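PDB 5VM2: alcohol dehydrogenase from Escherichia coli, which probably acts as a zinc-containing, NAD(P)-dependent dehydrogenase that oxidises an alcohol group, though its substrate specificity is unknown. Local coordinates for residues N3-L8 / I17-P22; I31-V36 / H127-P132. One frame throughout, in Å; residues are numbered along the deposited sequence.

Interaction 1: N3-L8 / I17-P22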
ATOM      1  N   ASN A   3      14.829  23.470  -0.557  1.00 72.80           N
ATOM      2  CA  ASN A   3      13.923  22.380  -0.239  1.00 64.98           C
ATOM      3  C   ASN A   3      12.822  22.869   0.697  1.00 62.31           C
ATOM      4  O   ASN A   3      12.892  23.959   1.270  1.00 63.73           O
ATOM      5  CB  ASN A   3      14.696  21.218   0.402  1.00 61.52           C
ATOM      6  CG  ASN A   3      13.935  19.914   0.372  1.00 57.52           C
ATOM      7  OD1 ASN A   3      12.965  19.764  -0.370  1.00 57.82           O
ATOM      8  ND2 ASN A   3      14.373  18.957   1.179  1.00 55.90           N
ATOM      9  N   SER A   4      11.788  22.043   0.834  1.00 58.48           N
ATOM     10  CA  SER A   4      10.736  22.255   1.815  1.00 56.40           C
ATOM     11  C   SER A   4      10.114  20.904   2.134  1.00 51.85           C
ATOM     12  O   SER A   4      10.302  19.928   1.405  1.00 49.50           O
ATOM     13  CB  SER A   4       9.672  23.240   1.310  1.00 57.48           C
ATOM     14  OG  SER A   4       8.803  22.625   0.373  1.00 56.40           O
ATOM     15  N   LYS A   5       9.390  20.846   3.249  1.00 52.08           N
ATOM     16  CA  LYS A   5       8.663  19.642   3.620  1.00 50.35           C
ATOM     17  C   LYS A   5       7.297  20.024   4.163  1.00 49.18           C
ATOM     18  O   LYS A   5       7.130  21.080   4.779  1.00 52.60           O
ATOM     19  CB  LYS A   5       9.387  18.798   4.686  1.00 53.64           C
ATOM     20  CG  LYS A   5      10.896  18.854   4.671  1.00 57.88           C
ATOM     21  CD  LYS A   5      11.492  18.194   5.917  1.00 60.45           C
ATOM     22  CE  LYS A   5      11.318  19.052   7.162  1.00 63.88           C
ATOM     23  NZ  LYS A   5      12.089  18.530   8.330  1.00 65.54           N
ATOM     24  N   ALA A   6       6.327  19.146   3.936  1.00 45.90           N
ATOM     25  CA  ALA A   6       5.018  19.250   4.566  1.00 46.78           C
ATOM     26  C   ALA A   6       5.070  18.535   5.911  1.00 46.96           C
ATOM     27  O   ALA A   6       5.412  17.349   5.978  1.00 45.55           O
ATOM     28  CB  ALA A   6       3.933  18.650   3.676  1.00 45.59           C
ATOM     29  N   ILE A   7       4.730  19.254   6.976  1.00 49.22           N
ATOM     30  CA  ILE A   7       4.855  18.758   8.339  1.00 49.91           C
ATOM     31  C   ILE A   7       3.476  18.734   8.980  1.00 49.33           C
ATOM     32  O   ILE A   7       2.653  19.624   8.738  1.00 49.62           O
ATOM     33  CB  ILE A   7       5.835  19.629   9.159  1.00 56.65           C
ATOM     34  CG1 ILE A   7       7.276  19.214   8.885  1.00 58.34           C
ATOM     35  CG2 ILE A   7       5.543  19.565  10.647  1.00 60.96           C
ATOM     36  CD1 ILE A   7       7.620  19.224   7.437  1.00 58.00           C
ATOM     37  N   LEU A   8       3.220  17.705   9.787  1.00 50.44           N
ATOM     38  CA  LEU A   8       2.043  17.675  10.654  1.00 53.22           C
ATOM     39  C   LEU A   8       2.348  18.532  11.878  1.00 53.78           C
ATOM     40  O   LEU A   8       2.904  18.066  12.874  1.00 54.14           O
ATOM     41  CB  LEU A   8       1.687  16.245  11.040  1.00 56.40           C
ATOM     42  CG  LEU A   8       0.444  16.096  11.920  1.00 59.56           C
ATOM     43  CD1 LEU A   8      -0.828  16.279  11.103  1.00 57.09           C
ATOM     44  CD2 LEU A   8       0.448  14.750  12.628  1.00 61.48           C
ATOM     45  N   ILE A  17       7.130  23.943   5.551  1.00 57.51           N
ATOM     46  CA  ILE A  17       8.191  24.761   6.116  1.00 61.13           C
ATOM     47  C   ILE A  17       9.461  24.538   5.309  1.00 61.61           C
ATOM     48  O   ILE A  17       9.590  23.568   4.559  1.00 54.01           O
ATOM     49  CB  ILE A  17       8.431  24.454   7.607  1.00 61.23           C
ATOM     50  CG1 ILE A  17       8.779  22.974   7.798  1.00 57.53           C
ATOM     51  CG2 ILE A  17       7.211  24.835   8.431  1.00 62.06           C
ATOM     52  CD1 ILE A  17       8.930  22.567   9.250  1.00 56.27           C
ATOM     53  N   SER A  18      10.408  25.454   5.472  1.00 66.55           N
ATOM     54  CA  SER A  18      11.674  25.323   4.772  1.00 67.63           C
ATOM     55  C   SER A  18      12.454  24.119   5.296  1.00 65.17           C
ATOM     56  O   SER A  18      12.271  23.660   6.428  1.00 63.95           O
ATOM     57  CB  SER A  18      12.509  26.595   4.917  1.00 73.46           C
ATOM     58  OG  SER A  18      13.461  26.693   3.871  1.00 75.13           O
ATOM     59  N   ALA A  19      13.327  23.599   4.439  1.00 64.98           N
ATOM     60  CA  ALA A  19      14.178  22.477   4.797  1.00 64.73           C
ATOM     61  C   ALA A  19      15.431  22.534   3.944  1.00 66.58           C
ATOM     62  O   ALA A  19      15.422  23.084   2.839  1.00 67.76           O
ATOM     63  CB  ALA A  19      13.470  21.136   4.601  1.00 61.91           C
ATOM     64  N   GLU A  20      16.509  21.969   4.469  1.00 68.26           N
ATOM     65  CA  GLU A  20      17.755  21.918   3.727  1.00 72.31           C
ATOM     66  C   GLU A  20      17.739  20.739   2.766  1.00 69.25           C
ATOM     67  O   GLU A  20      17.059  19.734   2.994  1.00 67.07           O
ATOM     68  CB  GLU A  20      18.947  21.814   4.678  1.00 78.84           C
ATOM     69  CG  GLU A  20      19.188  23.078   5.489  1.00 86.43           C
ATOM     70  CD  GLU A  20      20.632  23.521   5.454  1.00 94.19           C
ATOM     71  OE1 GLU A  20      21.411  22.938   4.671  1.00 95.01           O
ATOM     72  OE2 GLU A  20      20.988  24.454   6.206  1.00 99.81           O
ATOM     73  N   ILE A  21      18.483  20.876   1.675  1.00 69.66           N
ATOM     74  CA  ILE A  21      18.599  19.790   0.708  1.00 66.90           C
ATOM     75  C   ILE A  21      19.524  18.737   1.302  1.00 65.36           C
ATOM     76  O   ILE A  21      20.685  19.041   1.620  1.00 67.13           O
ATOM     77  CB  ILE A  21      19.108  20.291  -0.652  1.00 68.64           C
ATOM     78  CG1 ILE A  21      18.134  21.317  -1.233  1.00 69.55           C
ATOM     79  CG2 ILE A  21      19.288  19.123  -1.611  1.00 66.56           C
ATOM     80  CD1 ILE A  21      18.349  21.611  -2.705  1.00 70.44           C
ATOM     81  N   PRO A  22      19.062  17.502   1.481  1.00 62.00           N
ATOM     82  CA  PRO A  22      19.913  16.485   2.100  1.00 60.79           C
ATOM     83  C   PRO A  22      21.098  16.146   1.212  1.00 59.90           C
ATOM     84  O   PRO A  22      21.057  16.298  -0.011  1.00 58.86           O
ATOM     85  CB  PRO A  22      18.979  15.280   2.265  1.00 58.59           C
ATOM     86  CG  PRO A  22      17.592  15.795   1.991  1.00 58.26           C
ATOM     87  CD  PRO A  22      17.757  16.960   1.074  1.00 59.12           C
TER
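Asn3 holds CG trans to its main-chain N (chi1 -162°), which turns the amide toward the turn after strand 13-19 and lets ND2 reach Glu20 O at 3.3 Å, a straight (173°) but long and weak bond. Across the same antiparallel beta hairpin, Lys5 CG lies beside its own backbone N (chi1 -31°) and presses on Ala19 CB at 3.4 Å, tighter than a usual carbon contact; the chain bends at chi3 but keeps CD and CE over the same methyl, and NZ continues to a salt bridge with Glu60. Lys5 and Ile17 form a hydrogen-bonded pair, Lys5 N to Ile17 O and Ile17 N to Lys5 O both spanning 3.0 Å. The ladder is weaker at Asn3: Ala19 N still bonds Asn3 O, but the return bond from Asn3 N to Ala19 O is weak. Ser4 and Ser18 make the non-hydrogen-bonded pair between the Asn3-Ala19 and Lys5-Ile17 pairs, and Ser4 OG hydrogen-bonds Tyr321 OH. Asn3 ND2 also bonds Tyr128 O, so the amide has one acceptor in the hairpin segment, Glu20 O, and another in strand 128-132. At the other end Ile7 and Ile17 cross at about a right angle, Ile7 CG1 meeting Ile17 CD1 at 3.8 Å.

Interaction 2: I31-V36 / H127-P132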
ATOM      1  N   ILE A  31      16.986  12.150  -4.822  1.00 48.01           N
ATOM      2  CA  ILE A  31      15.844  12.139  -5.725  1.00 50.01           C
ATOM      3  C   ILE A  31      15.081  13.450  -5.599  1.00 48.40           C
ATOM      4  O   ILE A  31      14.984  14.030  -4.513  1.00 48.80           O
ATOM      5  CB  ILE A  31      14.921  10.930  -5.455  1.00 53.67           C
ATOM      6  CG1 ILE A  31      14.227  11.061  -4.100  1.00 56.08           C
ATOM      7  CG2 ILE A  31      15.714   9.626  -5.513  1.00 54.54           C
ATOM      8  CD1 ILE A  31      13.119  12.081  -4.086  1.00 59.48           C
ATOM      9  N   LYS A  32      14.605  14.013  -6.702  1.00 47.43           N
ATOM     10  CA  LYS A  32      13.621  15.086  -6.665  1.00 48.75           C
ATOM     11  C   LYS A  32      12.240  14.443  -6.711  1.00 47.30           C
ATOM     12  O   LYS A  32      11.863  13.850  -7.727  1.00 48.37           O
ATOM     13  CB  LYS A  32      13.830  16.049  -7.829  1.00 51.25           C
ATOM     14  CG  LYS A  32      13.045  17.343  -7.726  1.00 54.89           C
ATOM     15  CD  LYS A  32      13.470  18.326  -8.808  1.00 60.71           C
ATOM     16  CE  LYS A  32      12.983  19.733  -8.502  1.00 65.79           C
ATOM     17  NZ  LYS A  32      11.497  19.801  -8.439  1.00 67.35           N
ATOM     18  N   VAL A  33      11.497  14.540  -5.607  1.00 45.22           N
ATOM     19  CA  VAL A  33      10.192  13.890  -5.524  1.00 40.04           C
ATOM     20  C   VAL A  33       9.229  14.554  -6.497  1.00 39.53           C
ATOM     21  O   VAL A  33       9.161  15.787  -6.588  1.00 38.24           O
ATOM     22  CB  VAL A  33       9.643  13.944  -4.092  1.00 38.59           C
ATOM     23  CG1 VAL A  33       8.492  12.966  -3.936  1.00 36.99           C
ATOM     24  CG2 VAL A  33      10.734  13.634  -3.091  1.00 41.92           C
ATOM     25  N   GLU A  34       8.473  13.735  -7.223  1.00 39.92           N
ATOM     26  CA  GLU A  34       7.482  14.211  -8.177  1.00 41.64           C
ATOM     27  C   GLU A  34       6.059  13.870  -7.778  1.00 41.02           C
ATOM     28  O   GLU A  34       5.152  14.673  -8.008  1.00 41.23           O
ATOM     29  CB  GLU A  34       7.765  13.629  -9.565  1.00 45.28           C
ATOM     30  CG  GLU A  34       9.194  13.823 -10.030  1.00 49.23           C
ATOM     31  CD  GLU A  34       9.378  13.449 -11.482  1.00 51.64           C
ATOM     32  OE1 GLU A  34       8.357  13.284 -12.182  1.00 53.85           O
ATOM     33  OE2 GLU A  34      10.539  13.320 -11.922  1.00 53.39           O
ATOM     34  N   TYR A  35       5.837  12.696  -7.188  1.00 39.22           N
ATOM     35  CA  TYR A  35       4.511  12.304  -6.737  1.00 39.05           C
ATOM     36  C   TYR A  35       4.627  11.605  -5.393  1.00 38.15           C
ATOM     37  O   TYR A  35       5.619  10.928  -5.109  1.00 37.38           O
ATOM     38  CB  TYR A  35       3.808  11.390  -7.755  1.00 40.63           C
ATOM     39  CG  TYR A  35       3.370  12.110  -9.008  1.00 44.59           C
ATOM     40  CD1 TYR A  35       2.127  12.730  -9.078  1.00 47.77           C
ATOM     41  CD2 TYR A  35       4.204  12.186 -10.116  1.00 46.82           C
ATOM     42  CE1 TYR A  35       1.724  13.398 -10.223  1.00 51.70           C
ATOM     43  CE2 TYR A  35       3.810  12.854 -11.264  1.00 50.27           C
ATOM     44  CZ  TYR A  35       2.572  13.457 -11.311  1.00 52.72           C
ATOM     45  OH  TYR A  35       2.176  14.120 -12.450  1.00 56.33           O
ATOM     46  N   VAL A  36       3.609  11.796  -4.560  1.00 36.50           N
ATOM     47  CA  VAL A  36       3.503  11.122  -3.272  1.00 36.45           C
ATOM     48  C   VAL A  36       2.080  10.606  -3.142  1.00 35.44           C
ATOM     49  O   VAL A  36       1.125  11.382  -3.255  1.00 35.82           O
ATOM     50  CB  VAL A  36       3.853  12.046  -2.093  1.00 37.07           C
ATOM     51  CG1 VAL A  36       3.547  11.350  -0.773  1.00 37.11           C
ATOM     52  CG2 VAL A  36       5.317  12.458  -2.151  1.00 35.34           C
ATOM     53  N   HIS A 127      10.521  18.212  -1.461  1.00 50.60           N
ATOM     54  CA  HIS A 127      11.039  18.332  -2.818  1.00 51.92           C
ATOM     55  C   HIS A 127      12.229  17.411  -3.055  1.00 51.50           C
ATOM     56  O   HIS A 127      12.401  16.908  -4.171  1.00 52.72           O
ATOM     57  CB  HIS A 127      11.429  19.781  -3.122  1.00 55.85           C
ATOM     58  CG  HIS A 127      10.259  20.691  -3.331  1.00 59.53           C
ATOM     59  ND1 HIS A 127       9.450  20.618  -4.444  1.00 60.17           N
ATOM     60  CD2 HIS A 127       9.764  21.698  -2.571  1.00 61.69           C
ATOM     61  CE1 HIS A 127       8.503  21.536  -4.360  1.00 61.82           C
ATOM     62  NE2 HIS A 127       8.672  22.205  -3.233  1.00 62.73           N
ATOM     63  N   TYR A 128      13.039  17.167  -2.027  1.00 49.51           N
ATOM     64  CA  TYR A 128      14.270  16.402  -2.158  1.00 48.01           C
ATOM     65  C   TYR A 128      14.410  15.456  -0.977  1.00 49.35           C
ATOM     66  O   TYR A 128      14.203  15.857   0.172  1.00 50.64           O
ATOM     67  CB  TYR A 128      15.498  17.324  -2.221  1.00 48.50           C
ATOM     68  CG  TYR A 128      15.551  18.207  -3.447  1.00 52.10           C
ATOM     69  CD1 TYR A 128      16.130  17.754  -4.625  1.00 54.24           C
ATOM     70  CD2 TYR A 128      15.013  19.487  -3.430  1.00 54.56           C
ATOM     71  CE1 TYR A 128      16.177  18.557  -5.754  1.00 57.07           C
ATOM     72  CE2 TYR A 128      15.054  20.297  -4.556  1.00 57.14           C
ATOM     73  CZ  TYR A 128      15.638  19.826  -5.714  1.00 57.72           C
ATOM     74  OH  TYR A 128      15.684  20.621  -6.837  1.00 59.71           O
ATOM     75  N   LEU A 129      14.774  14.208  -1.263  1.00 48.95           N
ATOM     76  CA  LEU A 129      15.053  13.243  -0.209  1.00 48.06           C
ATOM     77  C   LEU A 129      16.140  12.284  -0.673  1.00 46.13           C
ATOM     78  O   LEU A 129      16.404  12.140  -1.870  1.00 45.14           O
ATOM     79  CB  LEU A 129      13.788  12.475   0.211  1.00 47.31           C
ATOM     80  CG  LEU A 129      13.041  11.557  -0.763  1.00 45.31           C
ATOM     81  CD1 LEU A 129      13.672  10.168  -0.858  1.00 45.64           C
ATOM     82  CD2 LEU A 129      11.585  11.430  -0.341  1.00 42.76           C
ATOM     83  N   CYS A 130      16.761  11.620   0.297  1.00 45.35           N
ATOM     84  CA  CYS A 130      17.801  10.635   0.043  1.00 46.31           C
ATOM     85  C   CYS A 130      17.302   9.250   0.421  1.00 44.11           C
ATOM     86  O   CYS A 130      16.555   9.092   1.392  1.00 44.25           O
ATOM     87  CB  CYS A 130      19.074  10.964   0.823  1.00 49.40           C
ATOM     88  SG  CYS A 130      19.847  12.512   0.313  1.00 53.35           S
ATOM     89  N   HIS A 131      17.719   8.246  -0.349  1.00 42.25           N
ATOM     90  CA  HIS A 131      17.298   6.879  -0.101  1.00 40.20           C
ATOM     91  C   HIS A 131      18.440   5.943  -0.460  1.00 39.46           C
ATOM     92  O   HIS A 131      19.188   6.230  -1.405  1.00 39.10           O
ATOM     93  CB  HIS A 131      16.046   6.509  -0.906  1.00 39.34           C
ATOM     94  CG  HIS A 131      15.240   5.409  -0.290  1.00 36.92           C
ATOM     95  ND1 HIS A 131      14.724   5.490   0.987  1.00 35.39           N
ATOM     96  CD2 HIS A 131      14.872   4.196  -0.767  1.00 35.77           C
ATOM     97  CE1 HIS A 131      14.070   4.377   1.267  1.00 34.81           C
ATOM     98  NE2 HIS A 131      14.142   3.576   0.219  1.00 33.94           N
ATOM     99  N   PRO A 132      18.608   4.839   0.268  1.00 38.88           N
ATOM    100  CA  PRO A 132      19.641   3.868  -0.105  1.00 40.81           C
ATOM    101  C   PRO A 132      19.394   3.313  -1.500  1.00 41.15           C
ATOM    102  O   PRO A 132      18.263   2.988  -1.871  1.00 37.76           O
ATOM    103  CB  PRO A 132      19.512   2.773   0.964  1.00 41.14           C
ATOM    104  CG  PRO A 132      18.748   3.394   2.086  1.00 39.58           C
ATOM    105  CD  PRO A 132      17.855   4.421   1.464  1.00 37.55           C
TER
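The Tyr128 ring and the side chain of Lys32 cross at a slant, and the lysine methylenes approach the ring obliquely: CB and CG lie near CE1, while Lys32 CE approaches Tyr128 OH at 3.3 Å. The His127 ring takes little part here, and it and the ring of Tyr321 meet edge-to-face, but the His127 carbonyl is central. This is an antiparallel strand pair of the GroES-like domain, joining strand 28-37 to strand 128-132, with Lys32 and Tyr128 as the non-hydrogen-bonded pair. Ile31 and Leu129 are the hydrogen-bonded pair: Ile31 N meets Leu129 O at 3.0 Å almost linearly (178°), and Leu129 N returns to Ile31 O at 3.3 Å. Val33 N adds a bond of 2.9 Å to His127 O, and Lys32 CA-H points at the same oxygen. On the face carrying Ile31 and Leu129, Ile31 CG1 and Leu129 CG both sit between the backbone N and the carbonyl carbon (chi1 68° and 63°), which brings Ile31 CD1 within 3.4 Å of Leu129 CG. Val33 CG2 closes the apolar group against Leu129 CD2 at 3.6 Å. The two faces thus differ in chemistry: one is tightly packed hydrocarbon, whereas the other slants a lysine chain across a phenol. Lys32 NZ stays 4.6 Å from His127 ND1, a spacing that would probably disfavour a protonated imidazole to some extent.

From the N terminus, strand 3-10 turns back at once into strand 13-19, and interaction 1 closes this short hairpin. The chain then runs on into strand 28-37, where interaction 2 opens; some 90 residues later, after the zinc site of Cys95, Cys98, Cys101 and Cys109, strand 128-132 returns to close it. The two contacts are therefore in series, neither enclosing the other. In space they meet, their centres about 12 Å apart: Asn3 OD1 makes a weak bond to His127 N, and Pro22 packs on Cys130. The N-terminal hairpin is thereby tied to the mixed sheet of the GroES-like domain.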